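Side-chain contacts in prephenate dehydrogenase (Aquifex aeolicus, PDB 2G5C), which probably catalyses the NAD-dependent oxidative decarboxylation of prephenate to 3-(4-hydroxyphenyl)pyruvate, a step of tyrosine biosynthesis: residues P71-R76 with W230-L235; L102-E107 with S172-D177. All blocks are in the same frame, centred on the assembly; numbering follows the deposited sequence.

Contact 1: residues P71-R76 with W230-L235; sequences PVRTFR and WRDIFL. With NAD (nicotinamide-adenine-dinucleotide), chain E.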
loop_
_atom_site.group_PDB
_atom_site.type_symbol
_atom_site.label_atom_id
_atom_site.label_comp_id
_atom_site.label_asym_id
_atom_site.label_seq_id
_atom_site.Cartn_x
_atom_site.Cartn_y
_atom_site.Cartn_z
ATOM N N PRO A 71 22.753 -10.318 7.475
ATOM C CA PRO A 71 21.458 -11.005 7.510
ATOM C C PRO A 71 21.255 -11.748 8.833
ATOM O O PRO A 71 22.189 -12.356 9.366
ATOM C CB PRO A 71 21.543 -11.941 6.309
ATOM C CG PRO A 71 22.343 -11.123 5.329
ATOM C CD PRO A 71 23.454 -10.579 6.206
ATOM N N VAL A 72 20.043 -11.693 9.374
ATOM C CA VAL A 72 19.768 -12.366 10.640
ATOM C C VAL A 72 20.192 -13.835 10.615
ATOM O O VAL A 72 20.590 -14.389 11.638
ATOM C CB VAL A 72 18.265 -12.266 11.017
ATOM C CG1 VAL A 72 17.944 -13.216 12.163
ATOM C CG2 VAL A 72 17.938 -10.839 11.432
ATOM N N ARG A 73 20.106 -14.462 9.448
ATOM C CA ARG A 73 20.500 -15.862 9.310
ATOM C C ARG A 73 21.964 -16.072 9.679
ATOM O O ARG A 73 22.366 -17.179 10.019
ATOM C CB ARG A 73 20.292 -16.340 7.870
ATOM C CG ARG A 73 18.866 -16.726 7.508
ATOM C CD ARG A 73 18.441 -18.037 8.173
ATOM N NE ARG A 73 17.156 -18.515 7.662
ATOM C CZ ARG A 73 16.965 -18.977 6.429
ATOM N NH1 ARG A 73 17.972 -19.034 5.568
ATOM N NH2 ARG A 73 15.758 -19.381 6.050
ATOM N N THR A 74 22.759 -15.010 9.610
ATOM C CA THR A 74 24.190 -15.108 9.909
ATOM C C THR A 74 24.573 -14.796 11.349
ATOM O O THR A 74 25.708 -15.045 11.764
ATOM C CB THR A 74 25.015 -14.174 8.996
ATOM O OG1 THR A 74 24.719 -12.805 9.306
ATOM C CG2 THR A 74 24.698 -14.442 7.537
ATOM N N PHE A 75 23.634 -14.250 12.109
ATOM C CA PHE A 75 23.893 -13.882 13.493
ATOM C C PHE A 75 24.403 -15.021 14.373
ATOM O O PHE A 75 25.424 -14.876 15.043
ATOM C CB PHE A 75 22.631 -13.275 14.115
ATOM C CG PHE A 75 22.313 -11.882 13.622
ATOM C CD1 PHE A 75 22.814 -11.420 12.404
ATOM C CD2 PHE A 75 21.489 -11.044 14.368
ATOM C CE1 PHE A 75 22.501 -10.143 11.937
ATOM C CE2 PHE A 75 21.168 -9.767 13.914
ATOM C CZ PHE A 75 21.674 -9.313 12.694
ATOM N N ARG A 76 23.702 -16.149 14.374
ATOM C CA ARG A 76 24.108 -17.273 15.212
ATOM C C ARG A 76 25.518 -17.787 14.909
ATOM O O ARG A 76 26.298 -18.036 15.831
ATOM C CB ARG A 76 23.086 -18.409 15.101
ATOM C CG ARG A 76 21.725 -18.067 15.703
ATOM C CD ARG A 76 20.768 -19.247 15.623
ATOM N NE ARG A 76 19.470 -18.978 16.247
ATOM C CZ ARG A 76 18.533 -18.182 15.739
ATOM N NH1 ARG A 76 18.731 -17.558 14.589
ATOM N NH2 ARG A 76 17.387 -18.015 16.384
ATOM N N TRP A 230 12.829 -11.683 3.164
ATOM C CA TRP A 230 11.492 -12.066 3.585
ATOM C C TRP A 230 11.334 -13.571 3.777
ATOM O O TRP A 230 10.540 -14.008 4.611
ATOM C CB TRP A 230 10.445 -11.484 2.621
ATOM C CG TRP A 230 10.268 -10.019 2.902
ATOM C CD1 TRP A 230 10.803 -8.969 2.206
ATOM C CD2 TRP A 230 9.656 -9.454 4.068
ATOM N NE1 TRP A 230 10.572 -7.787 2.877
ATOM C CE2 TRP A 230 9.872 -8.058 4.022
ATOM C CE3 TRP A 230 8.952 -9.995 5.152
ATOM C CZ2 TRP A 230 9.410 -7.195 5.021
ATOM C CZ3 TRP A 230 8.493 -9.138 6.144
ATOM C CH2 TRP A 230 8.726 -7.750 6.071
ATOM N N ARG A 231 12.092 -14.368 3.029
ATOM C CA ARG A 231 12.028 -15.819 3.210
ATOM C C ARG A 231 12.561 -16.116 4.606
ATOM O O ARG A 231 12.067 -17.002 5.303
ATOM C CB ARG A 231 12.914 -16.558 2.210
ATOM C CG ARG A 231 13.048 -18.047 2.538
ATOM C CD ARG A 231 14.324 -18.650 1.977
ATOM N NE ARG A 231 15.512 -18.160 2.665
ATOM C CZ ARG A 231 16.756 -18.394 2.258
ATOM N NH1 ARG A 231 16.970 -19.110 1.162
ATOM N NH2 ARG A 231 17.787 -17.917 2.947
ATOM N N ASP A 232 13.586 -15.370 5.004
ATOM C CA ASP A 232 14.191 -15.566 6.314
ATOM C C ASP A 232 13.262 -15.060 7.413
ATOM O O ASP A 232 13.092 -15.712 8.435
ATOM C CB ASP A 232 15.546 -14.852 6.390
ATOM C CG ASP A 232 16.547 -15.386 5.371
ATOM O OD1 ASP A 232 16.476 -16.587 5.042
ATOM O OD2 ASP A 232 17.413 -14.614 4.909
ATOM N N ILE A 233 12.654 -13.902 7.192
ATOM C CA ILE A 233 11.742 -13.348 8.178
ATOM C C ILE A 233 10.555 -14.284 8.373
ATOM O O ILE A 233 10.176 -14.574 9.501
ATOM C CB ILE A 233 11.247 -11.948 7.751
ATOM C CG1 ILE A 233 12.417 -10.961 7.786
ATOM C CG2 ILE A 233 10.118 -11.485 8.664
ATOM C CD1 ILE A 233 12.058 -9.552 7.340
ATOM N N PHE A 234 9.976 -14.765 7.277
ATOM C CA PHE A 234 8.832 -15.666 7.370
ATOM C C PHE A 234 9.200 -16.962 8.086
ATOM O O PHE A 234 8.357 -17.570 8.746
ATOM C CB PHE A 234 8.253 -15.966 5.977
ATOM C CG PHE A 234 7.598 -14.779 5.317
ATOM C CD1 PHE A 234 6.976 -13.792 6.082
ATOM C CD2 PHE A 234 7.567 -14.663 3.930
ATOM C CE1 PHE A 234 6.335 -12.709 5.476
ATOM C CE2 PHE A 234 6.926 -13.582 3.313
ATOM C CZ PHE A 234 6.310 -12.603 4.088
ATOM N N LEU A 235 10.457 -17.383 7.967
ATOM C CA LEU A 235 10.911 -18.594 8.649
ATOM C C LEU A 235 11.160 -18.294 10.125
ATOM O O LEU A 235 10.663 -18.994 11.006
ATOM C CB LEU A 235 12.219 -19.122 8.043
ATOM C CG LEU A 235 12.923 -20.184 8.909
ATOM C CD1 LEU A 235 12.098 -21.465 8.939
ATOM C CD2 LEU A 235 14.317 -20.468 8.367
HETATM P PA NAD E . 22.528 -5.195 2.759
HETATM O O1A NAD E . 22.632 -3.804 2.290
HETATM O O2A NAD E . 22.299 -6.245 1.694
HETATM O O5B NAD E . 23.853 -5.488 3.593
HETATM C C5B NAD E . 24.054 -6.749 4.164
HETATM C C4B NAD E . 25.546 -7.009 4.269
HETATM O O4B NAD E . 25.648 -8.299 4.811
HETATM C C3B NAD E . 26.252 -7.071 2.896
HETATM O O3B NAD E . 27.286 -6.102 2.777
HETATM C C2B NAD E . 26.730 -8.523 2.820
HETATM O O2B NAD E . 27.911 -8.752 2.081
HETATM C C1B NAD E . 26.833 -8.830 4.295
HETATM N N9A NAD E . 26.902 -10.234 4.737
HETATM C C8A NAD E . 26.188 -11.324 4.300
HETATM N N7A NAD E . 26.583 -12.404 4.995
HETATM C C5A NAD E . 27.539 -12.027 5.873
HETATM C C6A NAD E . 28.305 -12.696 6.840
HETATM N N6A NAD E . 28.160 -13.993 7.045
HETATM N N1A NAD E . 29.235 -11.984 7.599
HETATM C C2A NAD E . 29.410 -10.613 7.405
HETATM N N3A NAD E . 28.657 -9.943 6.452
HETATM C C4A NAD E . 27.743 -10.651 5.709
HETATM O O3 NAD E . 21.348 -5.364 3.879
HETATM P PN NAD E . 20.785 -4.206 4.841
HETATM O O1N NAD E . 21.899 -3.302 5.185
HETATM O O2N NAD E . 19.616 -3.583 4.162
HETATM O O5D NAD E . 20.214 -4.916 6.173
HETATM C C5D NAD E . 21.065 -5.614 7.061
HETATM C C4D NAD E . 20.330 -6.108 8.327
HETATM O O4D NAD E . 19.505 -5.075 8.841
HETATM C C3D NAD E . 19.429 -7.346 8.213
HETATM O O3D NAD E . 19.766 -8.251 9.267
HETATM C C2D NAD E . 18.001 -6.842 8.350
HETATM O O2D NAD E . 17.143 -7.769 9.009
HETATM C C1D NAD E . 18.189 -5.521 9.094
HETATM N N1N NAD E . 17.246 -4.413 8.746
HETATM C C2N NAD E . 17.111 -4.056 7.406
HETATM C C3N NAD E . 16.238 -3.022 7.044
HETATM C C7N NAD E . 16.106 -2.650 5.596
HETATM O O7N NAD E . 15.244 -1.637 5.277
HETATM N N7N NAD E . 16.775 -3.246 4.625
HETATM C C4N NAD E . 15.501 -2.354 8.061
HETATM C C5N NAD E . 15.646 -2.725 9.418
HETATM C C6N NAD E . 16.530 -3.766 9.749
HETATM O O HOH W 1 18.195 -13.648 7.609
#
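R231 and R73 cross at about a right angle, with their guanidinium planes 18° apart. NH2 of R231 lies close to NH1 of R73. D232 OD1 lies beside both, so the three residues form a salt-bridge network, and the carboxylate probably balances part of the charge. As modelled, OD1, whose place is doubtful because it is too close to R73, takes bonds from NE and NH2 of R231 and forms a salt bridge with NH1 of R73. The oxygen lies over a face of the R73 guanidinium, so this bridge works through charge alone. A stronger partner for R73 is E264 of the second subunit, salt-bridged to NH2.

The other oxygen of D232 faces a water. This water accepts from N of R73 at 2.8 Å and gives a weak bond to OD2 of D232 at 3.0 Å. One turn on, CD2 of L235 lies against the NE and NH2 side of the R73 guanidinium, nearest to NH2. The bend at chi2 (-72°) turns the R73 side chain toward D232 and L235.

On the other segment, P71 and T74 touch the adenine of NAD: CD of P71 is 3.4 Å from C8A, and CG2 of T74 is 3.5 Å from N6A. The start of helix 72-85 therefore lies between the NAD pocket and helix 227-236. Helix 101-110 packs against V72 and F75, while helix 173-201 lies against W230, I233 and F234.

Contact 2: residues L102-E107 with S172-D177; sequences LVYDLE and SPELHD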
loop_
_atom_site.group_PDB
_atom_site.type_symbol
_atom_site.label_atom_id
_atom_site.label_comp_id
_atom_site.label_asym_id
_atom_site.label_seq_id
_atom_site.Cartn_x
_atom_site.Cartn_y
_atom_site.Cartn_z
ATOM N N LEU A 102 15.679 -15.361 18.606
ATOM C CA LEU A 102 17.027 -14.941 18.244
ATOM C C LEU A 102 17.744 -14.255 19.398
ATOM O O LEU A 102 18.951 -14.412 19.571
ATOM C CB LEU A 102 16.980 -13.986 17.054
ATOM C CG LEU A 102 18.313 -13.331 16.690
ATOM C CD1 LEU A 102 19.240 -14.368 16.058
ATOM C CD2 LEU A 102 18.068 -12.178 15.731
ATOM N N VAL A 103 17.002 -13.483 20.183
ATOM C CA VAL A 103 17.593 -12.769 21.301
ATOM C C VAL A 103 18.104 -13.708 22.385
ATOM O O VAL A 103 19.174 -13.481 22.940
ATOM C CB VAL A 103 16.593 -11.777 21.929
ATOM C CG1 VAL A 103 17.179 -11.178 23.196
ATOM C CG2 VAL A 103 16.273 -10.670 20.936
ATOM N N TYR A 104 17.344 -14.757 22.681
ATOM C CA TYR A 104 17.747 -15.714 23.706
ATOM C C TYR A 104 18.908 -16.579 23.234
ATOM O O TYR A 104 19.779 -16.944 24.028
ATOM C CB TYR A 104 16.560 -16.595 24.107
ATOM C CG TYR A 104 15.385 -15.798 24.633
ATOM C CD1 TYR A 104 15.511 -15.002 25.772
ATOM C CD2 TYR A 104 14.158 -15.810 23.972
ATOM C CE1 TYR A 104 14.447 -14.234 26.236
ATOM C CE2 TYR A 104 13.086 -15.046 24.429
ATOM C CZ TYR A 104 13.239 -14.259 25.559
ATOM O OH TYR A 104 12.191 -13.482 26.000
ATOM N N ASP A 105 18.929 -16.909 21.947
ATOM C CA ASP A 105 20.017 -17.721 21.419
ATOM C C ASP A 105 21.314 -16.921 21.439
ATOM O O ASP A 105 22.380 -17.462 21.745
ATOM C CB ASP A 105 19.722 -18.190 19.989
ATOM C CG ASP A 105 18.517 -19.102 19.909
ATOM O OD1 ASP A 105 18.260 -19.837 20.885
ATOM O OD2 ASP A 105 17.831 -19.096 18.866
ATOM N N LEU A 106 21.225 -15.634 21.115
ATOM C CA LEU A 106 22.410 -14.788 21.113
ATOM C C LEU A 106 22.923 -14.558 22.531
ATOM O O LEU A 106 24.134 -14.448 22.741
ATOM C CB LEU A 106 22.121 -13.452 20.415
ATOM C CG LEU A 106 21.849 -13.571 18.907
ATOM C CD1 LEU A 106 21.713 -12.185 18.285
ATOM C CD2 LEU A 106 22.989 -14.329 18.239
ATOM N N GLU A 107 22.009 -14.486 23.500
ATOM C CA GLU A 107 22.402 -14.300 24.897
ATOM C C GLU A 107 23.109 -15.560 25.389
ATOM O O GLU A 107 24.069 -15.482 26.145
ATOM C CB GLU A 107 21.188 -14.046 25.797
ATOM C CG GLU A 107 20.406 -12.770 25.526
ATOM C CD GLU A 107 19.357 -12.501 26.599
ATOM O OE1 GLU A 107 18.642 -13.451 26.987
ATOM O OE2 GLU A 107 19.243 -11.341 27.053
ATOM N N SER A 172 9.538 -6.824 24.979
ATOM C CA SER A 172 10.121 -8.132 25.207
ATOM C C SER A 172 10.381 -8.717 23.821
ATOM O O SER A 172 9.767 -8.297 22.836
ATOM C CB SER A 172 9.156 -9.039 25.966
ATOM O OG SER A 172 8.051 -9.396 25.153
ATOM N N PRO A 173 11.317 -9.671 23.720
ATOM C CA PRO A 173 11.621 -10.287 22.428
ATOM C C PRO A 173 10.374 -10.852 21.742
ATOM O O PRO A 173 10.209 -10.726 20.525
ATOM C CB PRO A 173 12.615 -11.374 22.805
ATOM C CG PRO A 173 13.394 -10.722 23.895
ATOM C CD PRO A 173 12.313 -10.064 24.735
ATOM N N GLU A 174 9.497 -11.468 22.530
ATOM C CA GLU A 174 8.282 -12.064 21.992
ATOM C C GLU A 174 7.221 -11.050 21.588
ATOM O O GLU A 174 6.536 -11.241 20.584
ATOM C CB GLU A 174 7.695 -13.080 22.981
ATOM C CG GLU A 174 7.871 -12.730 24.454
ATOM C CD GLU A 174 9.310 -12.887 24.932
ATOM O OE1 GLU A 174 9.871 -13.999 24.802
ATOM O OE2 GLU A 174 9.881 -11.897 25.438
ATOM N N LEU A 175 7.079 -9.973 22.353
ATOM C CA LEU A 175 6.090 -8.961 22.011
ATOM C C LEU A 175 6.502 -8.272 20.717
ATOM O O LEU A 175 5.660 -7.964 19.880
ATOM C CB LEU A 175 5.945 -7.926 23.126
ATOM C CG LEU A 175 4.890 -6.841 22.870
ATOM C CD1 LEU A 175 3.533 -7.480 22.578
ATOM C CD2 LEU A 175 4.802 -5.916 24.080
ATOM N N HIS A 176 7.801 -8.036 20.552
ATOM C CA HIS A 176 8.290 -7.395 19.333
ATOM C C HIS A 176 7.902 -8.210 18.108
ATOM O O HIS A 176 7.356 -7.676 17.151
ATOM C CB HIS A 176 9.812 -7.230 19.385
ATOM C CG HIS A 176 10.423 -6.781 18.091
ATOM N ND1 HIS A 176 10.631 -7.635 17.027
ATOM C CD2 HIS A 176 10.881 -5.570 17.692
ATOM C CE1 HIS A 176 11.190 -6.970 16.032
ATOM N NE2 HIS A 176 11.352 -5.715 16.409
ATOM N N ASP A 177 8.169 -9.510 18.143
ATOM C CA ASP A 177 7.848 -10.361 17.006
ATOM C C ASP A 177 6.359 -10.520 16.760
ATOM O O ASP A 177 5.933 -10.785 15.637
ATOM C CB ASP A 177 8.506 -11.728 17.167
ATOM C CG ASP A 177 9.990 -11.689 16.857
ATOM O OD1 ASP A 177 10.557 -10.574 16.815
ATOM O OD2 ASP A 177 10.587 -12.768 16.666
#
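Y104 and E174 form the polar part of this contact. The phenol OH donates to OE1 of E174 over 2.7 Å and uses the syn lone pair of that oxygen. OE1 lies at the edge of the ring, near its plane. The carboxylate is turned 35° from the ring. E174 reaches the phenol through a chain bent at chi2 (-72°).

The apolar part centres on P173. Its ring crosses both V103 and Y104 at about a right angle. CG of P173 is 3.9 Å from CG1 of V103 and equally far from CZ of Y104. CD of P173 lies 3.6 Å from the hydroxyl of Y104. A phenylalanine in place of Y104 would probably keep much of the packing on P173 but leave OE1 of E174 without the tyrosine hydroxyl, and its carboxylate less firmly held.

Two further bonds lie within 172-177. OG of S172 accepts from N of L175 at 3.0 Å. In the ring plane of H176, ND1 gives a 2.9 Å bond to OD1 of D177, which should fix the turn of the imidazole. NE2 of H176 is hydrogen-bonded to ND1 of H118, and OD1 of D177 also accepts from N of K99.

S172 is therefore the N-cap of helix 173-201. The helix starts with its proline packed on helix 101-110 of the Rossmann-type nucleotide-binding domain.

The centres of contacts 1 and 2 are 13 Å apart. Along the chain the order is 71-76, 102-107, 172-177, 230-235, so contact 2 is nested inside the loop closed by contact 1. The first two segments lie on helices 72-85 and 101-110, which flank strand 91-94 in sequence. The other two lie on helices 173-201 and 227-236, which follow each other. Helices 72-85 and 101-110 meet directly: R76 forms a salt bridge with D105. The two contacts thus join the nucleotide-binding part to the helical dimerization part at two places. Contact 1 lies beside the NAD pocket and also borders the second subunit; contact 2 is farther from the cofactor.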